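PDB 4GL8: oligopeptide ABC transporter OppAIV from Borrelia burgdorferi B31, which probably binds oligopeptides outside the cytoplasm and delivers them to an ABC importer. Local coordinates for residues D44-N49 and I183-H188; L62-G67 and Y91-R96; L99-S102 and S106-A109; G111-Y116 and A147-L152. All coordinates share one frame; numbering follows the deposited sequence.

Interaction 1. Residues D44-N49 and I183-H188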
loop_
_atom_site.group_PDB
_atom_site.type_symbol
_atom_site.label_atom_id
_atom_site.label_comp_id
_atom_site.label_asym_id
_atom_site.label_seq_id
_atom_site.Cartn_x
_atom_site.Cartn_y
_atom_site.Cartn_z
ATOM N N ASP A 44 -11.711 8.638 0.452
ATOM C CA ASP A 44 -12.796 7.679 0.231
ATOM C C ASP A 44 -12.154 6.291 0.213
ATOM O O ASP A 44 -11.376 5.983 -0.679
ATOM C CB ASP A 44 -13.456 7.994 -1.108
ATOM C CG ASP A 44 -14.675 7.133 -1.395
ATOM O OD1 ASP A 44 -14.746 5.982 -0.927
ATOM O OD2 ASP A 44 -15.574 7.618 -2.116
ATOM N N ALA A 45 -12.473 5.472 1.202
ATOM C CA ALA A 45 -11.785 4.197 1.410
ATOM C C ALA A 45 -11.904 3.254 0.228
ATOM O O ALA A 45 -11.047 2.361 0.055
ATOM C CB ALA A 45 -12.296 3.500 2.691
ATOM N N GLN A 46 -12.942 3.431 -0.575
ATOM C CA GLN A 46 -13.196 2.511 -1.686
ATOM C C GLN A 46 -12.469 2.975 -2.936
ATOM O O GLN A 46 -12.458 2.258 -3.930
ATOM C CB GLN A 46 -14.697 2.348 -1.924
ATOM C CG GLN A 46 -15.394 1.737 -0.720
ATOM C CD GLN A 46 -16.837 1.338 -0.990
ATOM O OE1 GLN A 46 -17.520 1.935 -1.821
ATOM N NE2 GLN A 46 -17.291 0.287 -0.299
ATOM N N LEU A 47 -11.863 4.168 -2.876
ATOM C CA LEU A 47 -11.083 4.697 -3.994
ATOM C C LEU A 47 -9.599 4.820 -3.646
ATOM O O LEU A 47 -8.797 4.988 -4.523
ATOM C CB LEU A 47 -11.607 6.075 -4.424
ATOM C CG LEU A 47 -13.090 6.201 -4.782
ATOM C CD1 LEU A 47 -13.467 7.644 -5.105
ATOM C CD2 LEU A 47 -13.481 5.314 -5.963
ATOM N N ILE A 48 -9.231 4.780 -2.377
ATOM C CA ILE A 48 -7.815 4.950 -1.983
ATOM C C ILE A 48 -6.996 3.766 -2.437
ATOM O O ILE A 48 -7.383 2.636 -2.184
ATOM C CB ILE A 48 -7.673 5.070 -0.443
ATOM C CG1 ILE A 48 -8.151 6.435 0.024
ATOM C CG2 ILE A 48 -6.228 4.899 0.000
ATOM C CD1 ILE A 48 -8.581 6.437 1.468
ATOM N N ASN A 49 -5.851 4.018 -3.061
ATOM C CA ASN A 49 -4.947 2.937 -3.436
ATOM C C ASN A 49 -3.528 3.188 -2.992
ATOM O O ASN A 49 -2.602 2.576 -3.515
ATOM C CB ASN A 49 -4.981 2.700 -4.942
ATOM C CG ASN A 49 -4.649 3.953 -5.742
ATOM O OD1 ASN A 49 -4.024 4.904 -5.232
ATOM N ND2 ASN A 49 -5.100 3.973 -7.009
ATOM N N ILE A 183 -13.205 -1.796 3.935
ATOM C CA ILE A 183 -13.780 -1.075 5.071
ATOM C C ILE A 183 -15.128 -0.500 4.655
ATOM O O ILE A 183 -15.215 0.153 3.629
ATOM C CB ILE A 183 -12.826 0.024 5.602
ATOM C CG1 ILE A 183 -11.545 -0.641 6.096
ATOM C CG2 ILE A 183 -13.492 0.807 6.722
ATOM C CD1 ILE A 183 -10.463 0.308 6.569
ATOM N N PRO A 184 -16.185 -0.767 5.436
ATOM C CA PRO A 184 -17.502 -0.256 5.065
ATOM C C PRO A 184 -17.581 1.267 5.135
ATOM O O PRO A 184 -16.931 1.888 6.008
ATOM C CB PRO A 184 -18.442 -0.888 6.111
ATOM C CG PRO A 184 -17.677 -2.099 6.611
ATOM C CD PRO A 184 -16.260 -1.627 6.629
ATOM N N VAL A 185 -18.394 1.840 4.237
ATOM C CA VAL A 185 -18.593 3.289 4.169
ATOM C C VAL A 185 -20.074 3.611 4.331
ATOM O O VAL A 185 -20.905 2.752 4.084
ATOM C CB VAL A 185 -18.058 3.876 2.847
ATOM C CG1 VAL A 185 -16.549 3.789 2.812
ATOM C CG2 VAL A 185 -18.657 3.160 1.650
ATOM N N PRO A 186 -20.410 4.854 4.749
ATOM C CA PRO A 186 -21.803 5.204 5.104
ATOM C C PRO A 186 -22.702 5.520 3.907
ATOM O O PRO A 186 -22.726 6.664 3.385
ATOM C CB PRO A 186 -21.646 6.431 6.003
ATOM C CG PRO A 186 -20.336 7.030 5.605
ATOM C CD PRO A 186 -19.453 5.870 5.209
ATOM N N MET A 187 -23.481 4.523 3.514
ATOM C CA MET A 187 -24.232 4.624 2.285
ATOM C C MET A 187 -25.335 5.663 2.319
ATOM O O MET A 187 -25.600 6.261 1.303
ATOM C CB MET A 187 -24.750 3.265 1.828
ATOM C CG MET A 187 -23.626 2.412 1.214
ATOM S SD MET A 187 -22.651 3.244 -0.064
ATOM C CE MET A 187 -23.840 3.329 -1.386
ATOM N N HIS A 188 -25.936 5.908 3.479
ATOM C CA HIS A 188 -26.957 6.967 3.605
ATOM C C HIS A 188 -26.395 8.358 3.243
ATOM O O HIS A 188 -27.085 9.199 2.633
ATOM C CB HIS A 188 -27.662 6.913 4.991
ATOM C CG HIS A 188 -26.832 7.401 6.148
ATOM N ND1 HIS A 188 -25.830 6.651 6.727
ATOM C CD2 HIS A 188 -26.910 8.545 6.876
ATOM C CE1 HIS A 188 -25.310 7.318 7.738
ATOM N NE2 HIS A 188 -25.966 8.457 7.865
HETATM O O HOH W 1 -15.531 -1.318 1.358
#
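Val185 rests its CG2 methyl over one face of the Gln46 carboxamide, 3.7 Å from Gln46 CD, where an Asx turn in the loop after strand 31-35 meets the loop leading into helix 187-193. With Gln46 CG beside its backbone N (chi1 -63°) and the chain extended beyond it, the amide reaches across to this methyl. Nearby, Ala45 CB approaches Val185 CG1 at 4.3 Å, the small alanine fitting against the branched valine. No direct hydrogen bond joins the segments. A water does so instead, accepting from Gln46 NE2 at 2.9 Å and donating to Ile183 O at 2.7 Å.

Beyond this first shell, helix 109-119 holds both sides. Gln46 NE2 also donates to Ser115 O, while Gln46 OE1 accepts from Arg118 NH1, so three partners fix the rotation of the buried amide; glutamine suits the place because it both donates and accepts. Ser115 OG bonds the backbone N of Val185, tying the second loop to the same helix turn. Arg118 makes a salt bridge to Asp44 OD2, which Trp197 NE1 also grips, so the buried carboxylate is probably kept ionised. At the other end of the loop, the backbone of Asn49 hydrogen-bonds the bound peptide, which brings this packing close to the ligand site. The turn itself is closed by Gln46 N, which donates to Asp44 OD1 at 3.1 Å, on the anti side and 28° out of the carboxylate plane.

Interaction 2. Residues L62-G67 and Y91-R96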
loop_
_atom_site.group_PDB
_atom_site.type_symbol
_atom_site.label_atom_id
_atom_site.label_comp_id
_atom_site.label_asym_id
_atom_site.label_seq_id
_atom_site.Cartn_x
_atom_site.Cartn_y
_atom_site.Cartn_z
ATOM N N LEU A 62 -13.536 2.154 10.932
ATOM C CA LEU A 62 -13.357 0.830 11.493
ATOM C C LEU A 62 -13.754 -0.235 10.473
ATOM O O LEU A 62 -14.837 -0.179 9.906
ATOM C CB LEU A 62 -14.239 0.721 12.719
ATOM C CG LEU A 62 -13.916 -0.337 13.749
ATOM C CD1 LEU A 62 -12.483 -0.154 14.268
ATOM C CD2 LEU A 62 -14.953 -0.216 14.874
ATOM N N GLY A 63 -12.845 -1.155 10.195
ATOM C CA GLY A 63 -13.131 -2.303 9.375
ATOM C C GLY A 63 -13.909 -3.377 10.121
ATOM O O GLY A 63 -14.128 -3.280 11.322
ATOM N N ILE A 64 -14.320 -4.420 9.398
ATOM C CA ILE A 64 -15.004 -5.539 10.036
ATOM C C ILE A 64 -14.012 -6.101 11.071
ATOM O O ILE A 64 -14.387 -6.449 12.203
ATOM C CB ILE A 64 -15.493 -6.587 9.006
ATOM C CG1 ILE A 64 -16.598 -5.983 8.118
ATOM C CG2 ILE A 64 -16.060 -7.801 9.717
ATOM C CD1 ILE A 64 -16.871 -6.753 6.836
ATOM N N LEU A 65 -12.757 -6.164 10.668
ATOM C CA LEU A 65 -11.676 -6.381 11.562
ATOM C C LEU A 65 -10.888 -5.087 11.502
ATOM O O LEU A 65 -10.992 -4.345 10.536
ATOM C CB LEU A 65 -10.806 -7.541 11.131
ATOM C CG LEU A 65 -11.426 -8.920 10.987
ATOM C CD1 LEU A 65 -10.343 -9.959 11.160
ATOM C CD2 LEU A 65 -12.526 -9.174 11.987
ATOM N N ASP A 66 -10.119 -4.839 12.545
ATOM C CA ASP A 66 -9.357 -3.638 12.724
ATOM C C ASP A 66 -7.896 -4.097 12.737
ATOM O O ASP A 66 -7.617 -5.293 12.886
ATOM C CB ASP A 66 -9.769 -3.059 14.091
ATOM C CG ASP A 66 -9.225 -1.658 14.373
ATOM O OD1 ASP A 66 -9.005 -0.866 13.432
ATOM O OD2 ASP A 66 -9.052 -1.330 15.572
ATOM N N GLY A 67 -6.968 -3.157 12.572
ATOM C CA GLY A 67 -5.550 -3.454 12.607
ATOM C C GLY A 67 -5.119 -3.593 14.042
ATOM O O GLY A 67 -5.650 -2.931 14.944
ATOM N N TYR A 91 -17.591 -17.275 5.941
ATOM C CA TYR A 91 -17.264 -16.521 7.156
ATOM C C TYR A 91 -18.481 -15.778 7.630
ATOM O O TYR A 91 -19.202 -15.166 6.824
ATOM C CB TYR A 91 -16.175 -15.477 6.888
ATOM C CG TYR A 91 -14.826 -16.073 6.694
ATOM C CD1 TYR A 91 -14.552 -16.833 5.578
ATOM C CD2 TYR A 91 -13.824 -15.880 7.618
ATOM C CE1 TYR A 91 -13.310 -17.396 5.386
ATOM C CE2 TYR A 91 -12.577 -16.438 7.440
ATOM C CZ TYR A 91 -12.323 -17.196 6.320
ATOM O OH TYR A 91 -11.080 -17.739 6.105
ATOM N N THR A 92 -18.702 -15.819 8.941
ATOM C CA THR A 92 -19.913 -15.266 9.542
ATOM C C THR A 92 -19.421 -14.349 10.665
ATOM O O THR A 92 -18.818 -14.815 11.642
ATOM C CB THR A 92 -20.855 -16.406 10.031
ATOM O OG1 THR A 92 -21.151 -17.306 8.938
ATOM C CG2 THR A 92 -22.186 -15.873 10.614
ATOM N N PHE A 93 -19.636 -13.044 10.483
ATOM C CA PHE A 93 -19.223 -12.019 11.431
ATOM C C PHE A 93 -20.401 -11.567 12.315
ATOM O O PHE A 93 -21.494 -11.250 11.827
ATOM C CB PHE A 93 -18.613 -10.835 10.660
ATOM C CG PHE A 93 -17.423 -11.219 9.854
ATOM C CD1 PHE A 93 -16.162 -11.294 10.449
ATOM C CD2 PHE A 93 -17.553 -11.591 8.532
ATOM C CE1 PHE A 93 -15.067 -11.711 9.732
ATOM C CE2 PHE A 93 -16.441 -11.992 7.792
ATOM C CZ PHE A 93 -15.208 -12.076 8.397
ATOM N N HIS A 94 -20.157 -11.556 13.625
ATOM C CA HIS A 94 -21.147 -11.111 14.619
ATOM C C HIS A 94 -20.769 -9.707 15.043
ATOM O O HIS A 94 -19.708 -9.507 15.641
ATOM C CB HIS A 94 -21.155 -12.063 15.818
ATOM C CG HIS A 94 -21.320 -13.487 15.422
ATOM N ND1 HIS A 94 -22.556 -14.028 15.100
ATOM C CD2 HIS A 94 -20.413 -14.471 15.238
ATOM C CE1 HIS A 94 -22.397 -15.297 14.753
ATOM N NE2 HIS A 94 -21.106 -15.590 14.821
ATOM N N LEU A 95 -21.600 -8.736 14.669
ATOM C CA LEU A 95 -21.300 -7.333 14.945
ATOM C C LEU A 95 -21.490 -7.057 16.444
ATOM O O LEU A 95 -22.360 -7.659 17.086
ATOM C CB LEU A 95 -22.191 -6.398 14.088
ATOM C CG LEU A 95 -22.118 -6.582 12.566
ATOM C CD1 LEU A 95 -22.977 -5.575 11.815
ATOM C CD2 LEU A 95 -20.688 -6.557 12.030
ATOM N N ARG A 96 -20.659 -6.178 17.012
ATOM C CA ARG A 96 -20.897 -5.709 18.384
ATOM C C ARG A 96 -22.177 -4.864 18.451
ATOM O O ARG A 96 -22.655 -4.371 17.433
ATOM C CB ARG A 96 -19.709 -4.934 18.944
ATOM C CG ARG A 96 -19.323 -3.712 18.143
ATOM C CD ARG A 96 -18.039 -3.103 18.694
ATOM N NE ARG A 96 -16.858 -3.868 18.320
ATOM C CZ ARG A 96 -16.123 -4.606 19.137
ATOM N NH1 ARG A 96 -16.413 -4.677 20.425
ATOM N NH2 ARG A 96 -15.048 -5.255 18.665
#
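In Ile64, CG1 lies beside the backbone N (chi1 -66°), which leaves the CG2 methyl anti to that nitrogen and directed at Phe93. A chi1 of -60° places the Phe93 ring there, and chi2 near -83° turns a face to the methyl. Ile64 is modelled in two conformers, and the contact described belongs to one of them. Ile64 CG2 sits 3.9 Å from the centroid of the Phe93 ring in a CH-pi contact, offset toward the rim, with Phe93 CD1 nearest at 3.6 Å. The two side chains cross at about a right angle. Leu65 adds a looser touch, its CD2 4.2 Å from Phe93 CE1 and oblique to the ring.

The two segments are not neighbours in the five-stranded antiparallel sheet. Strand 74-84 lies between strands 65-67 and 90-95, and it hydrogen-bonds to the backbone of Gly63, Ile64 and Asp66. The side chains therefore meet across one face of the sheet, where Leu174 of helix 173-176 packs on both Leu65 and Phe93. Branched aliphatics suit this place because their methyls can follow the flat ring. With no hydrogen bond between the segments, this buried contact rests on dispersion and the exclusion of water.

Interaction 3. Residues L99-S102 and S106-A109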
loop_
_atom_site.group_PDB
_atom_site.type_symbol
_atom_site.label_atom_id
_atom_site.label_comp_id
_atom_site.label_asym_id
_atom_site.label_seq_id
_atom_site.Cartn_x
_atom_site.Cartn_y
_atom_site.Cartn_z
ATOM N N LEU A 99 -23.560 -0.266 17.419
ATOM C CA LEU A 99 -22.672 0.346 16.437
ATOM C C LEU A 99 -23.388 1.487 15.764
ATOM O O LEU A 99 -24.458 1.296 15.224
ATOM C CB LEU A 99 -22.245 -0.660 15.376
ATOM C CG LEU A 99 -21.208 -1.702 15.799
ATOM C CD1 LEU A 99 -21.008 -2.716 14.679
ATOM C CD2 LEU A 99 -19.878 -1.050 16.186
ATOM N N VAL A 100 -22.812 2.679 15.784
ATOM C CA VAL A 100 -23.409 3.808 15.072
ATOM C C VAL A 100 -22.340 4.565 14.321
ATOM O O VAL A 100 -21.191 4.560 14.719
ATOM C CB VAL A 100 -24.135 4.778 16.014
ATOM C CG1 VAL A 100 -25.487 4.208 16.464
ATOM C CG2 VAL A 100 -23.262 5.121 17.205
ATOM N N TRP A 101 -22.723 5.188 13.210
ATOM C CA TRP A 101 -21.877 6.174 12.560
ATOM C C TRP A 101 -21.870 7.449 13.445
ATOM O O TRP A 101 -22.583 7.542 14.442
ATOM C CB TRP A 101 -22.402 6.500 11.150
ATOM C CG TRP A 101 -22.451 5.348 10.186
ATOM C CD1 TRP A 101 -23.561 4.666 9.797
ATOM C CD2 TRP A 101 -21.357 4.754 9.486
ATOM N NE1 TRP A 101 -23.233 3.688 8.904
ATOM C CE2 TRP A 101 -21.882 3.715 8.697
ATOM C CE3 TRP A 101 -19.992 4.992 9.452
ATOM C CZ2 TRP A 101 -21.087 2.907 7.889
ATOM C CZ3 TRP A 101 -19.196 4.187 8.631
ATOM C CH2 TRP A 101 -19.754 3.160 7.861
ATOM N N SER A 102 -21.073 8.428 13.047
ATOM C CA SER A 102 -20.807 9.601 13.857
ATOM C C SER A 102 -21.973 10.598 13.887
ATOM O O SER A 102 -21.973 11.504 14.691
ATOM C CB SER A 102 -19.524 10.287 13.397
ATOM O OG SER A 102 -19.615 10.649 12.039
ATOM N N SER A 106 -27.427 3.949 12.860
ATOM C CA SER A 106 -26.937 2.586 13.135
ATOM C C SER A 106 -26.137 1.939 11.985
ATOM O O SER A 106 -26.490 2.074 10.829
ATOM C CB SER A 106 -28.113 1.659 13.485
ATOM O OG SER A 106 -28.525 1.904 14.825
ATOM N N ILE A 107 -25.100 1.196 12.336
ATOM C CA ILE A 107 -24.360 0.402 11.379
ATOM C C ILE A 107 -24.940 -1.014 11.496
ATOM O O ILE A 107 -24.761 -1.671 12.515
ATOM C CB ILE A 107 -22.849 0.410 11.708
ATOM C CG1 ILE A 107 -22.330 1.842 11.891
ATOM C CG2 ILE A 107 -22.031 -0.304 10.634
ATOM C CD1 ILE A 107 -20.825 1.955 12.052
ATOM N N THR A 108 -25.665 -1.453 10.472
ATOM C CA THR A 108 -26.281 -2.758 10.402
ATOM C C THR A 108 -25.550 -3.575 9.324
ATOM O O THR A 108 -24.846 -3.019 8.460
ATOM C CB THR A 108 -27.729 -2.638 9.924
ATOM O OG1 THR A 108 -27.714 -2.055 8.618
ATOM C CG2 THR A 108 -28.596 -1.770 10.873
ATOM N N ALA A 109 -25.753 -4.891 9.340
ATOM C CA ALA A 109 -25.141 -5.765 8.334
ATOM C C ALA A 109 -25.657 -5.447 6.919
ATOM O O ALA A 109 -24.934 -5.622 5.951
ATOM C CB ALA A 109 -25.395 -7.219 8.677
#
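The indole of Trp101 carries Ile107 on one face, within a bridged loop between strand 90-95 and helix 109-119. Ile107 CG1 stands 3.6 Å from the centroid of the Trp101 five-membered ring and only 8° off its normal, a CH-pi contact, while Ile107 CD1 lies 3.8 Å above the indole plane of Trp101, over the centre of the ring system. Ser106 O comes at the indole obliquely, and the His188 ring meets it with planes about 50° apart. At the far end of the indole, Trp101 CH2 packs on the backbone from Pro184 to Pro186.

The two segments form a tight reversal of the loop, joined by a single beta bridge between Val100 and Ser106. Ile107 N donates to Leu99 O at 3.0 Å, almost straight at 173° but from above the carbonyl plane, and Ser106 CA makes a CA-H...O contact with the same oxygen. Leu99 CB meets Ile107 CB at 3.9 Å, so isoleucine fills the space between leucine and indole. The CB atoms of Val100 and Ser106 point away from the opposite segment, though Val100 CG1 still lies 4.0 Å from Ser106 CA; the short polar serine suits its exposed position. With the reversal complete, the chain enters the helix through Thr108, a residue at the N-cap. Its hydroxyl caps the first turn: Thr108 OG1 bonds Gly111 N.

Interaction 4. Residues G111-Y116 and A147-L152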
loop_
_atom_site.group_PDB
_atom_site.type_symbol
_atom_site.label_atom_id
_atom_site.label_comp_id
_atom_site.label_asym_id
_atom_site.label_seq_id
_atom_site.Cartn_x
_atom_site.Cartn_y
_atom_site.Cartn_z
ATOM N N GLY A 111 -26.454 -2.312 5.942
ATOM C CA GLY A 111 -25.632 -1.155 5.559
ATOM C C GLY A 111 -24.233 -1.517 5.048
ATOM O O GLY A 111 -23.686 -0.918 4.108
ATOM N N ILE A 112 -23.648 -2.537 5.635
ATOM C CA ILE A 112 -22.338 -2.946 5.201
ATOM C C ILE A 112 -22.436 -3.630 3.837
ATOM O O ILE A 112 -21.623 -3.418 2.924
ATOM C CB ILE A 112 -21.696 -3.851 6.246
ATOM C CG1 ILE A 112 -21.444 -3.057 7.516
ATOM C CG2 ILE A 112 -20.389 -4.438 5.726
ATOM C CD1 ILE A 112 -21.010 -3.934 8.670
ATOM N N ARG A 113 -23.463 -4.428 3.685
ATOM C CA ARG A 113 -23.713 -5.064 2.426
ATOM C C ARG A 113 -23.906 -4.053 1.277
ATOM O O ARG A 113 -23.370 -4.225 0.194
ATOM C CB ARG A 113 -24.930 -5.940 2.583
ATOM C CG ARG A 113 -25.243 -6.711 1.332
ATOM C CD ARG A 113 -26.484 -7.540 1.471
ATOM N NE ARG A 113 -26.924 -7.690 0.114
ATOM C CZ ARG A 113 -27.830 -6.939 -0.491
ATOM N NH1 ARG A 113 -28.541 -6.013 0.138
ATOM N NH2 ARG A 113 -28.039 -7.181 -1.749
ATOM N N LYS A 114 -24.686 -3.018 1.523
ATOM C CA LYS A 114 -24.905 -1.915 0.569
ATOM C C LYS A 114 -23.585 -1.182 0.225
ATOM O O LYS A 114 -23.353 -0.755 -0.923
ATOM C CB LYS A 114 -25.944 -0.938 1.166
ATOM N N SER A 115 -22.700 -1.080 1.214
ATOM C CA SER A 115 -21.365 -0.571 0.994
ATOM C C SER A 115 -20.568 -1.425 -0.007
ATOM O O SER A 115 -19.967 -0.901 -0.984
ATOM C CB SER A 115 -20.622 -0.487 2.322
ATOM O OG SER A 115 -19.294 -0.089 2.090
ATOM N N TYR A 116 -20.580 -2.740 0.193
ATOM C CA TYR A 116 -19.927 -3.637 -0.769
ATOM C C TYR A 116 -20.528 -3.550 -2.136
ATOM O O TYR A 116 -19.785 -3.590 -3.123
ATOM C CB TYR A 116 -19.872 -5.084 -0.300
ATOM C CG TYR A 116 -18.822 -5.272 0.761
ATOM C CD1 TYR A 116 -17.466 -5.188 0.452
ATOM C CD2 TYR A 116 -19.169 -5.525 2.070
ATOM C CE1 TYR A 116 -16.490 -5.357 1.439
ATOM C CE2 TYR A 116 -18.202 -5.697 3.048
ATOM C CZ TYR A 116 -16.874 -5.618 2.730
ATOM O OH TYR A 116 -15.926 -5.800 3.719
ATOM N N ALA A 147 -24.637 -11.842 -12.426
ATOM C CA ALA A 147 -25.297 -12.445 -11.267
ATOM C C ALA A 147 -26.220 -11.455 -10.578
ATOM O O ALA A 147 -25.915 -10.264 -10.473
ATOM C CB ALA A 147 -24.264 -12.978 -10.276
ATOM N N ASN A 148 -27.340 -11.967 -10.091
ATOM C CA ASN A 148 -28.242 -11.183 -9.262
ATOM C C ASN A 148 -27.491 -10.745 -8.003
ATOM O O ASN A 148 -26.638 -11.473 -7.493
ATOM C CB ASN A 148 -29.462 -12.040 -8.870
ATOM C CG ASN A 148 -30.614 -11.222 -8.297
ATOM O OD1 ASN A 148 -30.616 -10.839 -7.120
ATOM N ND2 ASN A 148 -31.638 -10.995 -9.125
ATOM N N GLU A 149 -27.814 -9.556 -7.527
ATOM C CA GLU A 149 -27.426 -9.071 -6.206
ATOM C C GLU A 149 -27.629 -10.135 -5.099
ATOM O O GLU A 149 -26.812 -10.272 -4.205
ATOM C CB GLU A 149 -28.283 -7.849 -5.902
ATOM C CG GLU A 149 -27.728 -6.875 -4.913
ATOM C CD GLU A 149 -28.738 -5.797 -4.527
ATOM O OE1 GLU A 149 -29.272 -5.851 -3.395
ATOM O OE2 GLU A 149 -28.991 -4.896 -5.359
ATOM N N SER A 150 -28.712 -10.902 -5.186
ATOM C CA SER A 150 -29.025 -11.930 -4.183
ATOM C C SER A 150 -28.046 -13.146 -4.198
ATOM O O SER A 150 -27.900 -13.820 -3.178
ATOM C CB SER A 150 -30.477 -12.414 -4.347
ATOM O OG SER A 150 -30.554 -13.402 -5.366
ATOM N N GLU A 151 -27.409 -13.392 -5.348
ATOM C CA GLU A 151 -26.421 -14.470 -5.532
ATOM C C GLU A 151 -24.990 -14.088 -5.145
ATOM O O GLU A 151 -24.083 -14.918 -5.236
ATOM C CB GLU A 151 -26.388 -14.905 -6.993
ATOM N N LEU A 152 -24.779 -12.831 -4.757
ATOM C CA LEU A 152 -23.463 -12.352 -4.351
ATOM C C LEU A 152 -23.157 -12.912 -2.979
ATOM O O LEU A 152 -24.032 -12.952 -2.118
ATOM C CB LEU A 152 -23.449 -10.810 -4.302
ATOM C CG LEU A 152 -22.196 -10.123 -3.769
ATOM C CD1 LEU A 152 -20.991 -10.283 -4.693
ATOM C CD2 LEU A 152 -22.484 -8.650 -3.568
#
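A surface salt bridge links helix 109-119 to the short 3-10 segment 149-151, just ahead of strand 154-158. Arg113 reaches out from the helix with CG anti to its backbone N (chi1 -177°) and the chain extended as far as NE, and Glu149 stretches in from the other side to meet it at about a right angle. Arg113 NH2 donates to Glu149 OE1, which lies at the edge of the guanidinium, near its plane; the two flat groups are turned 36° apart. The modelled separation of 2.4 Å between Arg113 NH2 and Glu149 OE1 is too short to be taken literally, so the pairing is more secure than its length.

Arg113 has a second carboxylate, Glu110 OE2 nearly one turn back, which binds NH1, so both terminal nitrogens have an acidic partner. Long, flexible charged residues suit this surface site, where even the nearest pair of alpha carbons, Arg113 CA and Leu152 CA, is 10.0 Å apart. Next to the ion pair, Leu152 packs on Leu117 and Leu120. The 3-10 turn carrying Glu149 is itself shaped by an Asx turn: Ser150 N donates in the carbonyl plane to a lone pair of Asn148 OD1, 2.7 Å away.

In the fold
Interactions 1, 2 and 3 are buried, whereas interaction 4 lies at the surface, and the chemistry follows. Interaction 2 is wholly apolar, on the sheet face covered by helix 173-176, interaction 3 adds backbone bonding to a CH-pi contact, interaction 1 buries polar groups and satisfies them through water and helix 109-119, and interaction 4 relies on charge. That helix is the common element: interaction 3 shapes the loop entering it, interaction 4 lies on it, and its Ser115 bonds both segments of interaction 1. Tyr116 and Ile112 pack on Ile64 and Leu95 of interaction 2. Trp101 joins interaction 3 to segment 183-188. Interactions 2, 3 and 4 are all nested within the chain loop closed by interaction 1.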